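Class D beta-lactamase (Fusobacterium nucleatum subsp. polymorphum, PDB 4IED) probably hydrolyses the beta-lactam ring of penicillin-type antibiotics to give substituted beta-amino acids, which makes it an antibiotic-resistance enzyme. Local coordinates at residues L130-K135 with G148-S153; L114-G119 with E140-W145; I208-G213 with S223-L228. One frame throughout, in Å; residues are numbered along the deposited sequence. Where two conformers were deposited one is given.

Interaction 1. Residues L130-K135 with G148-S153; sequences LNYGNK and GPLKIS
Asn134 joins residues 130-135 to residues 148-153 with three hydrogen bonds. Its backbone N reaches Lys151 O at 2.9 Å, nearly in line with the carbonyl. The side-chain amide serves both as donor and as acceptor: ND2 donates a hydrogen bond to Pro149 O at 3.1 Å, with Pro149 O close to the plane of the Asn134 amide, while OD1 receives Lys151 N at 3.1 Å from above its carbonyl plane. With chi1 at 67°, CG sits between the backbone N and the carbonyl carbon, and the amide is folded back onto the passing backbone. OD1 also accepts from Glu136 N, so this oxygen is held twice. An asparagine suits the place because one short, flat group offers both roles.

Tyr132, Gly133 and Asn134 form the Tyr-Gly-Asn motif of class D beta-lactamases, here within a type II' turn that follows the Schellman end of helix 108-130. Asn134 and Glu136 have been seen to bind magnesium, though none is bound there here. Lys135 folds back, its NZ donating to Gly133 O at 2.9 Å and to Asn131 OD1, which ties the turn together.

Packing is carried by Tyr132. Ile152 CD1 stands over the centre of its ring, 3.6 Å from the centroid, in a CH-pi contact, and Leu150 CD2 comes obliquely to within 3.8 Å of Tyr132 CE1. Phe59 meets the same ring edge-to-face. Gly133 has positive phi, and a CB there would collide with Lys151 O and Ile152; without one, its CA comes within 3.2 Å of Lys151 O.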
ATOM      1  N   LEU A 130      -1.897  13.049  -7.360  1.00  6.07           N
ATOM      2  CA  LEU A 130      -2.506  12.266  -6.322  1.00  6.17           C
ATOM      3  C   LEU A 130      -2.758  12.942  -5.005  1.00  5.89           C
ATOM      4  O   LEU A 130      -3.411  12.401  -4.125  1.00  6.25           O
ATOM      5  CB  LEU A 130      -1.647  11.011  -6.033  1.00  6.15           C
ATOM      6  CG  LEU A 130      -1.557   9.964  -7.125  1.00  6.56           C
ATOM      7  CD1 LEU A 130      -0.339   9.089  -7.003  1.00  6.39           C
ATOM      8  CD2 LEU A 130      -2.847   9.160  -7.314  1.00  7.53           C
ATOM      9  N   ASN A 131      -2.138  14.134  -4.820  1.00  5.49           N
ATOM     10  CA  ASN A 131      -2.050  14.789  -3.556  1.00  5.23           C
ATOM     11  C   ASN A 131      -1.600  13.783  -2.437  1.00  5.25           C
ATOM     12  O   ASN A 131      -2.193  13.713  -1.368  1.00  5.58           O
ATOM     13  CB  ASN A 131      -3.352  15.417  -3.137  1.00  5.61           C
ATOM     14  CG  ASN A 131      -3.176  16.358  -1.970  1.00  5.68           C
ATOM     15  OD1 ASN A 131      -2.155  17.089  -1.853  1.00  5.64           O
ATOM     16  ND2 ASN A 131      -4.169  16.386  -1.108  1.00  6.05           N
ATOM     17  N   TYR A 132      -0.548  13.011  -2.741  1.00  5.32           N
ATOM     18  CA  TYR A 132      -0.091  11.846  -1.950  1.00  5.02           C
ATOM     19  C   TYR A 132       0.687  12.288  -0.720  1.00  5.07           C
ATOM     20  O   TYR A 132       1.856  12.723  -0.799  1.00  5.13           O
ATOM     21  CB  TYR A 132       0.800  10.914  -2.812  1.00  4.83           C
ATOM     22  CG  TYR A 132       1.160   9.610  -2.132  1.00  4.60           C
ATOM     23  CD1 TYR A 132       2.180   9.533  -1.248  1.00  4.57           C
ATOM     24  CD2 TYR A 132       0.462   8.408  -2.428  1.00  4.48           C
ATOM     25  CE1 TYR A 132       2.454   8.332  -0.616  1.00  4.44           C
ATOM     26  CE2 TYR A 132       0.763   7.234  -1.805  1.00  4.36           C
ATOM     27  CZ  TYR A 132       1.768   7.169  -0.881  1.00  4.34           C
ATOM     28  OH  TYR A 132       2.115   5.980  -0.316  1.00  4.29           O
ATOM     29  N   GLY A 133       0.084  12.139   0.463  1.00  5.10           N
ATOM     30  CA  GLY A 133       0.773  12.470   1.673  1.00  5.20           C
ATOM     31  C   GLY A 133       1.388  13.846   1.648  1.00  5.50           C
ATOM     32  O   GLY A 133       0.774  14.806   1.181  1.00  5.73           O
ATOM     33  N   ASN A 134       2.579  13.990   2.197  1.00  5.56           N
ATOM     34  CA  ASN A 134       3.267  15.270   2.141  1.00  5.90           C
ATOM     35  C   ASN A 134       3.936  15.635   0.818  1.00  5.95           C
ATOM     36  O   ASN A 134       4.485  16.738   0.642  1.00  6.30           O
ATOM     37  CB  ASN A 134       4.258  15.421   3.323  1.00  6.09           C
ATOM     38  CG  ASN A 134       5.433  14.458   3.244  1.00  5.89           C
ATOM     39  OD1 ASN A 134       5.645  13.780   2.194  1.00  5.64           O
ATOM     40  ND2 ASN A 134       6.240  14.409   4.353  1.00  6.08           N
ATOM     41  N   LYS A 135       3.929  14.674  -0.105  1.00  5.64           N
ATOM     42  CA  LYS A 135       4.427  14.939  -1.483  1.00  5.73           C
ATOM     43  C   LYS A 135       5.950  15.286  -1.495  1.00  5.93           C
ATOM     44  O   LYS A 135       6.455  15.883  -2.444  1.00  6.23           O
ATOM     45  CB  LYS A 135       3.639  16.008  -2.224  1.00  6.03           C
ATOM     46  CG  LYS A 135       2.141  15.760  -2.335  1.00  5.94           C
ATOM     47  CD  LYS A 135       1.312  16.988  -2.581  1.00  6.36           C
ATOM     48  CE  LYS A 135       1.013  17.827  -1.337  1.00  6.63           C
ATOM     49  NZ  LYS A 135       0.179  17.175  -0.324  1.00  6.44           N
ATOM     50  N   GLY A 148      12.126   8.366   4.355  1.00  6.37           N
ATOM     51  CA  GLY A 148      11.902   9.819   4.280  1.00  6.17           C
ATOM     52  C   GLY A 148      12.450  10.381   2.952  1.00  6.21           C
ATOM     53  O   GLY A 148      13.365   9.800   2.317  1.00  6.32           O
ATOM     54  N   PRO A 149      11.999  11.606   2.598  1.00  6.25           N
ATOM     55  CA  PRO A 149      11.112  12.425   3.375  1.00  6.28           C
ATOM     56  C   PRO A 149       9.644  12.217   3.135  1.00  5.92           C
ATOM     57  O   PRO A 149       8.811  12.802   3.886  1.00  5.98           O
ATOM     58  CB  PRO A 149      11.500  13.806   2.967  1.00  6.61           C
ATOM     59  CG  PRO A 149      11.917  13.667   1.547  1.00  6.56           C
ATOM     60  CD  PRO A 149      12.615  12.342   1.474  1.00  6.45           C
ATOM     61  N   LEU A 150       9.252  11.338   2.199  1.00  5.61           N
ATOM     62  CA  LEU A 150       7.794  11.167   1.960  1.00  5.33           C
ATOM     63  C   LEU A 150       7.138  10.515   3.158  1.00  5.26           C
ATOM     64  O   LEU A 150       7.628   9.551   3.771  1.00  5.27           O
ATOM     65  CB  LEU A 150       7.619  10.262   0.755  1.00  5.09           C
ATOM     66  CG  LEU A 150       6.146  10.031   0.231  1.00  4.86           C
ATOM     67  CD1 LEU A 150       5.532  11.361  -0.125  1.00  5.00           C
ATOM     68  CD2 LEU A 150       6.174   9.124  -0.979  1.00  4.72           C
ATOM     69  N   LYS A 151       5.965  11.032   3.508  1.00  5.26           N
ATOM     70  CA  LYS A 151       5.156  10.454   4.608  1.00  5.34           C
ATOM     71  C   LYS A 151       3.672  10.603   4.199  1.00  5.13           C
ATOM     72  O   LYS A 151       3.269  11.535   3.471  1.00  5.22           O
ATOM     73  CB  LYS A 151       5.359  11.201   5.912  1.00  6.09           C
ATOM     74  CG  LYS A 151       6.763  11.134   6.525  1.00  7.00           C
ATOM     75  CD  LYS A 151       6.771  11.955   7.788  1.00  8.38           C
ATOM     76  CE  LYS A 151       8.127  11.841   8.428  1.00 10.12           C
ATOM     77  NZ  LYS A 151       8.137  12.685   9.635  1.00 12.81           N
ATOM     78  N   ILE A 152       2.868   9.639   4.649  1.00  5.04           N
ATOM     79  CA  ILE A 152       1.432   9.535   4.448  1.00  5.00           C
ATOM     80  C   ILE A 152       0.754   8.890   5.603  1.00  5.13           C
ATOM     81  O   ILE A 152       1.359   8.038   6.282  1.00  5.16           O
ATOM     82  CB  ILE A 152       1.115   8.832   3.089  1.00  4.75           C
ATOM     83  CG1 ILE A 152      -0.343   8.984   2.709  1.00  4.79           C
ATOM     84  CG2 ILE A 152       1.541   7.390   3.146  1.00  4.62           C
ATOM     85  CD1 ILE A 152      -0.735   8.503   1.272  1.00  4.64           C
ATOM     86  N   SER A 153      -0.474   9.329   5.938  1.00  5.30           N
ATOM     87  CA  SER A 153      -1.201   8.748   7.041  1.00  5.51           C
ATOM     88  C   SER A 153      -2.116   7.613   6.634  1.00  5.41           C
ATOM     89  O   SER A 153      -2.414   7.460   5.475  1.00  5.21           O
ATOM     90  CB  SER A 153      -1.982   9.827   7.800  1.00  5.88           C
ATOM     91  OG  SER A 153      -3.106  10.224   6.988  1.00  5.89           O
TER

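Interaction 2. Residues L114-G119 with E140-W145; sequences LARELG and EIDKFW
The flank of helix 108-130 that packs on the loop carrying the active-site Trp145 is formed here by Ala115, Arg116 and Gly119, which meet Ile141, Asp142 and Trp145. The CB of Ala115 is directed toward the loop, and this small methyl lets the backbone come close: CB lies 3.4 Å from Ile141 O. The same methyl touches the benzo end of Trp145, 3.7 Å from CZ3, approaching the indole obliquely.

Ile141 lies along the helix backbone. Its CG1 packs at 3.6 Å from Ala115 O, and CD1 reaches one turn further, 3.6 Å from Gly119 C. CG1 is anti to the backbone N (chi1 -168°), which carries the longer branch toward Gly119, while CG2 turns to the aliphatic part of Arg116. A branched apolar chain thus spans about one turn of the helix, from Ala115 to Gly119. Gly119 suits its place because its phi is positive.

The polar link lies at the exposed side. In the conformer described, Arg116 bends at chi3, and NH1 forms a salt bridge with Asp142 OD2 at 2.8 Å. The oxygen lies in the guanidinium plane and uses its anti lone pair, but the two flat groups are turned 71° apart, so a single, bent hydrogen bond (140° at the H) is made rather than a paired, coplanar one. A second deposited conformer of Arg116 makes the bridge less than certain as a permanent feature. Long, flexible arginine fits this exposed edge, where it can extend to the carboxylate of Asp142.

On the buried side, Trp145 lays CE3 over the centre of the Phe144 ring. Its NE1 donates to OQ2 of the carboxylated lysine at position 60, the tryptophan-to-carbamate arrangement typical of class D beta-lactamase active sites.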
ATOM      1  N   LEU A 114      12.209   1.840 -11.759  1.00  6.15           N
ATOM      2  CA  LEU A 114      11.061   2.633 -12.170  1.00  6.11           C
ATOM      3  C   LEU A 114      11.157   4.104 -11.746  1.00  6.38           C
ATOM      4  O   LEU A 114      10.950   5.011 -12.541  1.00  6.53           O
ATOM      5  CB  LEU A 114       9.787   1.987 -11.637  1.00  5.91           C
ATOM      6  CG  LEU A 114       8.457   2.634 -12.102  1.00  6.27           C
ATOM      7  CD1 LEU A 114       8.315   2.715 -13.541  1.00  6.84           C
ATOM      8  CD2 LEU A 114       7.297   1.973 -11.488  1.00  6.18           C
ATOM      9  N   ALA A 115      11.472   4.302 -10.461  1.00  6.48           N
ATOM     10  CA  ALA A 115      11.595   5.666  -9.908  1.00  6.82           C
ATOM     11  C   ALA A 115      12.647   6.439 -10.683  1.00  7.14           C
ATOM     12  O   ALA A 115      12.475   7.601 -11.020  1.00  7.38           O
ATOM     13  CB  ALA A 115      11.837   5.631  -8.405  1.00  6.99           C
ATOM     14  N   ARG A 116      13.803   5.833 -10.834  1.00  7.24           N
ATOM     15  CA  ARG A 116      14.872   6.549 -11.530  0.50  7.63           C
ATOM     16  C   ARG A 116      14.485   6.943 -12.948  1.00  7.60           C
ATOM     17  O   ARG A 116      14.805   8.057 -13.407  1.00  7.95           O
ATOM     18  CB  ARG A 116      16.134   5.712 -11.629  0.50  7.77           C
ATOM     19  CG  ARG A 116      16.758   5.475 -10.302  0.50  7.98           C
ATOM     20  CD  ARG A 116      18.007   4.714 -10.544  0.50  8.20           C
ATOM     21  NE  ARG A 116      17.887   3.393 -11.139  0.50  7.84           N
ATOM     22  CZ  ARG A 116      17.885   2.276 -10.446  0.50  7.66           C
ATOM     23  NH1 ARG A 116      17.928   2.294  -9.077  0.50  7.80           N
ATOM     24  NH2 ARG A 116      17.988   1.134 -11.131  0.50  7.47           N
ATOM     25  N   GLU A 117      13.840   6.017 -13.694  1.00  6.48           N
ATOM     26  CA  GLU A 117      13.440   6.310 -15.101  0.50  6.59           C
ATOM     27  C   GLU A 117      12.413   7.409 -15.100  1.00  6.32           C
ATOM     28  O   GLU A 117      12.438   8.292 -15.950  1.00  6.75           O
ATOM     29  CB  GLU A 117      12.975   5.034 -15.788  0.50  7.07           C
ATOM     30  CG  GLU A 117      14.144   4.089 -16.008  0.50  7.61           C
ATOM     31  CD  GLU A 117      13.857   2.885 -16.818  0.50  8.27           C
ATOM     32  OE1 GLU A 117      14.734   1.976 -16.749  0.50  8.69           O
ATOM     33  OE2 GLU A 117      12.810   2.869 -17.530  0.50  8.69           O
ATOM     34  N   LEU A 118      11.456   7.375 -14.165  1.00  5.98           N
ATOM     35  CA  LEU A 118      10.505   8.490 -14.048  1.00  5.77           C
ATOM     36  C   LEU A 118      11.213   9.846 -13.870  1.00  5.79           C
ATOM     37  O   LEU A 118      10.947  10.785 -14.587  1.00  6.08           O
ATOM     38  CB  LEU A 118       9.501   8.262 -12.941  1.00  5.47           C
ATOM     39  CG  LEU A 118       8.350   7.303 -13.322  1.00  5.80           C
ATOM     40  CD1 LEU A 118       7.703   6.817 -11.983  1.00  5.71           C
ATOM     41  CD2 LEU A 118       7.304   7.965 -14.164  1.00  6.07           C
ATOM     42  N   GLY A 119      12.168   9.843 -12.971  1.00  5.78           N
ATOM     43  CA  GLY A 119      12.888  11.069 -12.614  1.00  6.34           C
ATOM     44  C   GLY A 119      12.131  11.977 -11.685  1.00  6.49           C
ATOM     45  O   GLY A 119      10.916  11.891 -11.548  1.00  5.95           O
ATOM     46  N   GLU A 140      16.704  12.049  -3.148  1.00  8.43           N
ATOM     47  CA  GLU A 140      17.027  10.602  -3.264  1.00  8.20           C
ATOM     48  C   GLU A 140      15.859   9.984  -4.047  1.00  7.22           C
ATOM     49  O   GLU A 140      14.861   9.540  -3.509  1.00  6.63           O
ATOM     50  CB  GLU A 140      17.159   9.907  -1.908  1.00  8.61           C
ATOM     51  CG  GLU A 140      18.372  10.376  -1.103  1.00  9.52           C
ATOM     52  CD  GLU A 140      19.680   9.851  -1.546  1.00 10.39           C
ATOM     53  OE1 GLU A 140      19.677   8.925  -2.386  1.00 10.77           O
ATOM     54  OE2 GLU A 140      20.724  10.347  -1.087  1.00 12.44           O
ATOM     55  N   ILE A 141      16.005  10.005  -5.354  1.00  7.21           N
ATOM     56  CA  ILE A 141      14.902   9.595  -6.275  1.00  6.90           C
ATOM     57  C   ILE A 141      14.572   8.140  -6.094  1.00  6.62           C
ATOM     58  O   ILE A 141      13.422   7.814  -6.398  1.00  6.29           O
ATOM     59  CB  ILE A 141      15.214   9.938  -7.780  1.00  7.26           C
ATOM     60  CG1 ILE A 141      13.963   9.791  -8.647  1.00  7.01           C
ATOM     61  CG2 ILE A 141      16.338   9.127  -8.291  1.00  7.63           C
ATOM     62  CD1 ILE A 141      12.834  10.675  -8.400  1.00  6.82           C
ATOM     63  N   ASP A 142      15.472   7.276  -5.586  1.00  6.94           N
ATOM     64  CA  ASP A 142      15.075   5.889  -5.386  1.00  7.03           C
ATOM     65  C   ASP A 142      14.995   5.434  -3.940  1.00  6.93           C
ATOM     66  O   ASP A 142      14.961   4.209  -3.669  1.00  6.91           O
ATOM     67  CB  ASP A 142      15.808   4.974  -6.331  1.00  7.57           C
ATOM     68  CG  ASP A 142      17.200   4.647  -5.943  1.00  8.16           C
ATOM     69  OD1 ASP A 142      17.739   5.218  -4.958  1.00  8.87           O
ATOM     70  OD2 ASP A 142      17.859   3.892  -6.745  1.00  8.78           O
ATOM     71  N   LYS A 143      14.910   6.405  -3.036  1.00  6.83           N
ATOM     72  CA  LYS A 143      14.809   6.103  -1.598  1.00  6.85           C
ATOM     73  C   LYS A 143      13.726   6.860  -0.893  1.00  6.06           C
ATOM     74  O   LYS A 143      13.494   6.647   0.300  1.00  5.97           O
ATOM     75  CB  LYS A 143      16.110   6.318  -0.840  1.00  8.14           C
ATOM     76  CG  LYS A 143      17.304   5.618  -1.386  1.00  9.97           C
ATOM     77  CD  LYS A 143      18.558   6.106  -0.637  1.00 12.60           C
ATOM     78  CE  LYS A 143      19.820   5.668  -1.289  1.00 14.66           C
ATOM     79  NZ  LYS A 143      20.959   5.875  -0.413  1.00 17.70           N
ATOM     80  N   PHE A 144      13.075   7.856  -1.554  1.00  5.88           N
ATOM     81  CA  PHE A 144      12.234   8.801  -0.821  1.00  5.75           C
ATOM     82  C   PHE A 144      11.058   8.212  -0.118  1.00  5.43           C
ATOM     83  O   PHE A 144      10.572   8.831   0.764  1.00  5.42           O
ATOM     84  CB  PHE A 144      11.776   9.971  -1.738  1.00  5.77           C
ATOM     85  CG  PHE A 144      10.894   9.535  -2.898  1.00  5.55           C
ATOM     86  CD1 PHE A 144       9.533   9.472  -2.733  1.00  5.26           C
ATOM     87  CD2 PHE A 144      11.411   9.246  -4.164  1.00  5.70           C
ATOM     88  CE1 PHE A 144       8.694   9.007  -3.740  1.00  5.11           C
ATOM     89  CE2 PHE A 144      10.595   8.758  -5.163  1.00  5.55           C
ATOM     90  CZ  PHE A 144       9.229   8.716  -4.969  1.00  5.26           C
ATOM     91  N   TRP A 145      10.530   7.076  -0.637  1.00  5.23           N
ATOM     92  CA  TRP A 145       9.402   6.420  -0.006  1.00  5.00           C
ATOM     93  C   TRP A 145       9.792   5.415   1.089  1.00  5.22           C
ATOM     94  O   TRP A 145       8.928   4.875   1.762  1.00  5.00           O
ATOM     95  CB  TRP A 145       8.555   5.677  -1.027  1.00  4.80           C
ATOM     96  CG  TRP A 145       9.332   4.489  -1.672  1.00  4.93           C
ATOM     97  CD1 TRP A 145       9.218   3.202  -1.373  1.00  4.95           C
ATOM     98  CD2 TRP A 145      10.164   4.555  -2.864  1.00  5.11           C
ATOM     99  NE1 TRP A 145       9.993   2.447  -2.176  1.00  5.18           N
ATOM    100  CE2 TRP A 145      10.591   3.236  -3.131  1.00  5.25           C
ATOM    101  CE3 TRP A 145      10.567   5.587  -3.716  1.00  5.23           C
ATOM    102  CZ2 TRP A 145      11.400   2.899  -4.225  1.00  5.50           C
ATOM    103  CZ3 TRP A 145      11.343   5.283  -4.786  1.00  5.47           C
ATOM    104  CH2 TRP A 145      11.767   3.915  -5.054  1.00  5.61           C
TER

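Interaction 3. Residues I208-G213 with S223-L228; sequences IGWFVG and SFAINL
One face of the Trp210 indole carries Asn227, whose CB lies 3.8 Å from CE3 and whose ND2 lies 3.5 Å from CH2; Ala225 CB sits at its edge. Ile208 CG2 shares the face with Asn227. The rings belong to an antiparallel beta hairpin, strands 208-216 and 221-229, at the centre of the sheet of the penicillin-recognising fold. Beside it, Lys196 and Gly198 of the Lys-Thr-Gly motif pair with Val212 and Trp210.

On the other side of the sheet from Trp210, one face of Phe211 takes Phe224 CE1, with the ring planes inclined at 57°. Phe224 in turn lies over Gly213, its CG tucked between backbone N and carbonyl carbon (chi1 67°). A CB on Gly213 would strike this ring, so glycine leaves it room, and Gly213 CA makes a CH-pi contact.

Six backbone hydrogen bonds hold the strands, through the pairs Gly209–Leu228, Phe211–Ile226 and Gly213–Phe224. Trp210 NE1 donates to Tyr54 O, and Asn227 OD1 accepts from Arg48 NE. On the side of Trp210, the short Ala225 fits beside Val212, with CB 3.8 Å from Val212 CG1.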
ATOM      1  N   ILE A 208       7.839   0.710  11.326  1.00  6.97           N
ATOM      2  CA  ILE A 208       6.397   0.776  11.104  1.00  6.71           C
ATOM      3  C   ILE A 208       6.017  -0.255  10.031  1.00  6.28           C
ATOM      4  O   ILE A 208       6.410  -0.160   8.861  1.00  6.09           O
ATOM      5  CB  ILE A 208       5.935   2.187  10.589  1.00  6.96           C
ATOM      6  CG1 ILE A 208       6.344   3.330  11.470  1.00  7.67           C
ATOM      7  CG2 ILE A 208       4.384   2.153  10.363  1.00  6.67           C
ATOM      8  CD1 ILE A 208       5.676   3.337  12.797  1.00  8.01           C
ATOM      9  N   GLY A 209       5.152  -1.187  10.420  1.00  6.21           N
ATOM     10  CA  GLY A 209       4.580  -2.123   9.445  1.00  5.91           C
ATOM     11  C   GLY A 209       3.237  -1.658   8.909  1.00  5.64           C
ATOM     12  O   GLY A 209       2.376  -1.291   9.653  1.00  5.72           O
ATOM     13  N   TRP A 210       3.069  -1.700   7.626  1.00  5.38           N
ATOM     14  CA  TRP A 210       1.815  -1.283   6.903  1.00  5.16           C
ATOM     15  C   TRP A 210       1.166  -2.480   6.222  1.00  5.01           C
ATOM     16  O   TRP A 210       1.867  -3.341   5.668  1.00  4.99           O
ATOM     17  CB  TRP A 210       2.146  -0.291   5.764  1.00  5.04           C
ATOM     18  CG  TRP A 210       2.505   1.132   6.064  1.00  5.18           C
ATOM     19  CD1 TRP A 210       3.758   1.658   6.092  1.00  5.34           C
ATOM     20  CD2 TRP A 210       1.577   2.217   6.225  1.00  5.21           C
ATOM     21  NE1 TRP A 210       3.712   3.006   6.361  1.00  5.49           N
ATOM     22  CE2 TRP A 210       2.357   3.393   6.397  1.00  5.41           C
ATOM     23  CE3 TRP A 210       0.153   2.298   6.323  1.00  5.17           C
ATOM     24  CZ2 TRP A 210       1.758   4.625   6.538  1.00  5.54           C
ATOM     25  CZ3 TRP A 210      -0.435   3.471   6.438  1.00  5.28           C
ATOM     26  CH2 TRP A 210       0.351   4.685   6.527  1.00  5.47           C
ATOM     27  N   PHE A 211      -0.164  -2.423   6.157  1.00  4.94           N
ATOM     28  CA  PHE A 211      -0.934  -3.253   5.201  1.00  4.81           C
ATOM     29  C   PHE A 211      -2.108  -2.397   4.828  1.00  4.75           C
ATOM     30  O   PHE A 211      -2.886  -1.951   5.643  1.00  4.86           O
ATOM     31  CB  PHE A 211      -1.321  -4.641   5.781  1.00  4.93           C
ATOM     32  CG  PHE A 211      -2.145  -5.511   4.873  1.00  4.87           C
ATOM     33  CD1 PHE A 211      -1.806  -5.684   3.556  1.00  4.76           C
ATOM     34  CD2 PHE A 211      -3.249  -6.157   5.359  1.00  5.00           C
ATOM     35  CE1 PHE A 211      -2.573  -6.515   2.750  1.00  4.78           C
ATOM     36  CE2 PHE A 211      -4.020  -6.985   4.539  1.00  5.01           C
ATOM     37  CZ  PHE A 211      -3.657  -7.147   3.282  1.00  4.91           C
ATOM     38  N   VAL A 212      -2.205  -2.115   3.517  1.00  4.63           N
ATOM     39  CA  VAL A 212      -3.262  -1.229   2.955  1.00  4.62           C
ATOM     40  C   VAL A 212      -3.911  -1.919   1.773  1.00  4.58           C
ATOM     41  O   VAL A 212      -3.306  -2.708   1.112  1.00  4.53           O
ATOM     42  CB  VAL A 212      -2.752   0.187   2.579  1.00  4.62           C
ATOM     43  CG1 VAL A 212      -1.877   0.773   3.717  1.00  4.72           C
ATOM     44  CG2 VAL A 212      -1.988   0.180   1.301  1.00  4.55           C
ATOM     45  N   GLY A 213      -5.185  -1.554   1.552  1.00  4.65           N
ATOM     46  CA  GLY A 213      -5.887  -2.191   0.411  1.00  4.68           C
ATOM     47  C   GLY A 213      -7.374  -1.890   0.459  1.00  4.84           C
ATOM     48  O   GLY A 213      -7.836  -0.926   1.032  1.00  4.92           O
ATOM     49  N   SER A 223     -12.343   0.124   2.118  1.00  5.77           N
ATOM     50  CA  SER A 223     -10.946   0.479   1.904  1.00  5.49           C
ATOM     51  C   SER A 223     -10.288   0.554   3.289  1.00  5.45           C
ATOM     52  O   SER A 223     -10.911   0.966   4.270  1.00  5.66           O
ATOM     53  CB  SER A 223     -10.840   1.829   1.264  1.00  5.54           C
ATOM     54  OG  SER A 223     -11.320   1.725  -0.099  1.00  5.62           O
ATOM     55  N   PHE A 224      -9.056   0.109   3.386  1.00  5.23           N
ATOM     56  CA  PHE A 224      -8.441  -0.023   4.725  1.00  5.25           C
ATOM     57  C   PHE A 224      -6.959   0.278   4.660  1.00  5.08           C
ATOM     58  O   PHE A 224      -6.245   0.213   3.689  1.00  4.91           O
ATOM     59  CB  PHE A 224      -8.623  -1.426   5.292  1.00  5.30           C
ATOM     60  CG  PHE A 224      -7.853  -2.500   4.534  1.00  5.11           C
ATOM     61  CD1 PHE A 224      -6.504  -2.795   4.850  1.00  4.99           C
ATOM     62  CD2 PHE A 224      -8.490  -3.241   3.555  1.00  5.12           C
ATOM     63  CE1 PHE A 224      -5.816  -3.750   4.168  1.00  4.89           C
ATOM     64  CE2 PHE A 224      -7.777  -4.214   2.874  1.00  5.01           C
ATOM     65  CZ  PHE A 224      -6.447  -4.439   3.173  1.00  4.89           C
ATOM     66  N   ALA A 225      -6.505   0.716   5.862  1.00  5.19           N
ATOM     67  CA  ALA A 225      -5.063   0.849   6.251  1.00  5.13           C
ATOM     68  C   ALA A 225      -4.802   0.586   7.711  1.00  5.33           C
ATOM     69  O   ALA A 225      -5.492   1.171   8.555  1.00  5.56           O
ATOM     70  CB  ALA A 225      -4.573   2.243   5.905  1.00  5.16           C
ATOM     71  N   ILE A 226      -3.815  -0.279   7.921  1.00  5.27           N
ATOM     72  CA  ILE A 226      -3.298  -0.523   9.280  1.00  5.50           C
ATOM     73  C   ILE A 226      -1.831  -0.193   9.226  1.00  5.48           C
ATOM     74  O   ILE A 226      -1.115  -0.431   8.261  1.00  5.29           O
ATOM     75  CB  ILE A 226      -3.540  -1.973   9.725  1.00  5.57           C
ATOM     76  CG1 ILE A 226      -3.217  -2.177  11.249  1.00  5.91           C
ATOM     77  CG2 ILE A 226      -2.774  -3.003   8.915  1.00  5.39           C
ATOM     78  CD1 ILE A 226      -3.777  -3.492  11.721  1.00  6.06           C
ATOM     79  N   ASN A 227      -1.377   0.421  10.315  1.00  5.75           N
ATOM     80  CA  ASN A 227       0.094   0.424  10.608  1.00  5.86           C
ATOM     81  C   ASN A 227       0.322   0.171  12.073  1.00  6.23           C
ATOM     82  O   ASN A 227      -0.489   0.424  12.935  1.00  6.45           O
ATOM     83  CB  ASN A 227       0.803   1.683  10.047  1.00  5.84           C
ATOM     84  CG  ASN A 227       0.426   2.975  10.751  1.00  6.10           C
ATOM     85  OD1 ASN A 227       0.635   3.163  11.918  1.00  6.43           O
ATOM     86  ND2 ASN A 227      -0.048   3.952   9.958  1.00  6.01           N
ATOM     87  N   LEU A 228       1.452  -0.455  12.325  1.00  6.39           N
ATOM     88  CA  LEU A 228       1.784  -0.969  13.685  1.00  7.12           C
ATOM     89  C   LEU A 228       3.254  -0.774  13.899  1.00  7.14           C
ATOM     90  O   LEU A 228       4.039  -0.855  12.989  1.00  6.91           O
ATOM     91  CB  LEU A 228       1.569  -2.539  13.690  1.00  7.72           C
ATOM     92  CG  LEU A 228       0.218  -3.123  13.247  1.00  8.04           C
ATOM     93  CD1 LEU A 228       0.237  -4.644  12.993  1.00  8.40           C
ATOM     94  CD2 LEU A 228      -0.726  -2.684  14.403  1.00  8.72           C
TER

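In the fold
Interactions 1 and 2 alternate along the chain, in the order 114-119, 130-135, 140-145, 148-153, and lie on helix 108-130 and in the loop between it and helix 154-165; interaction 3 follows later, in two neighbouring strands of the sheet. Their centres are about 14 Å (1 to 2), 15 Å (1 to 3) and 22 Å (2 to 3) apart. Interaction 1 lies between the others: Leu150 N probably hydrogen-bonds to Phe144 O, and Ile152 O packs on Trp210 CZ2. Interactions 2 and 3 do not touch. Helix 154-165, which begins just after interaction 1, covers the Trp210 side of the hairpin, so the helical part, with its active-site loop, is joined to the sheet.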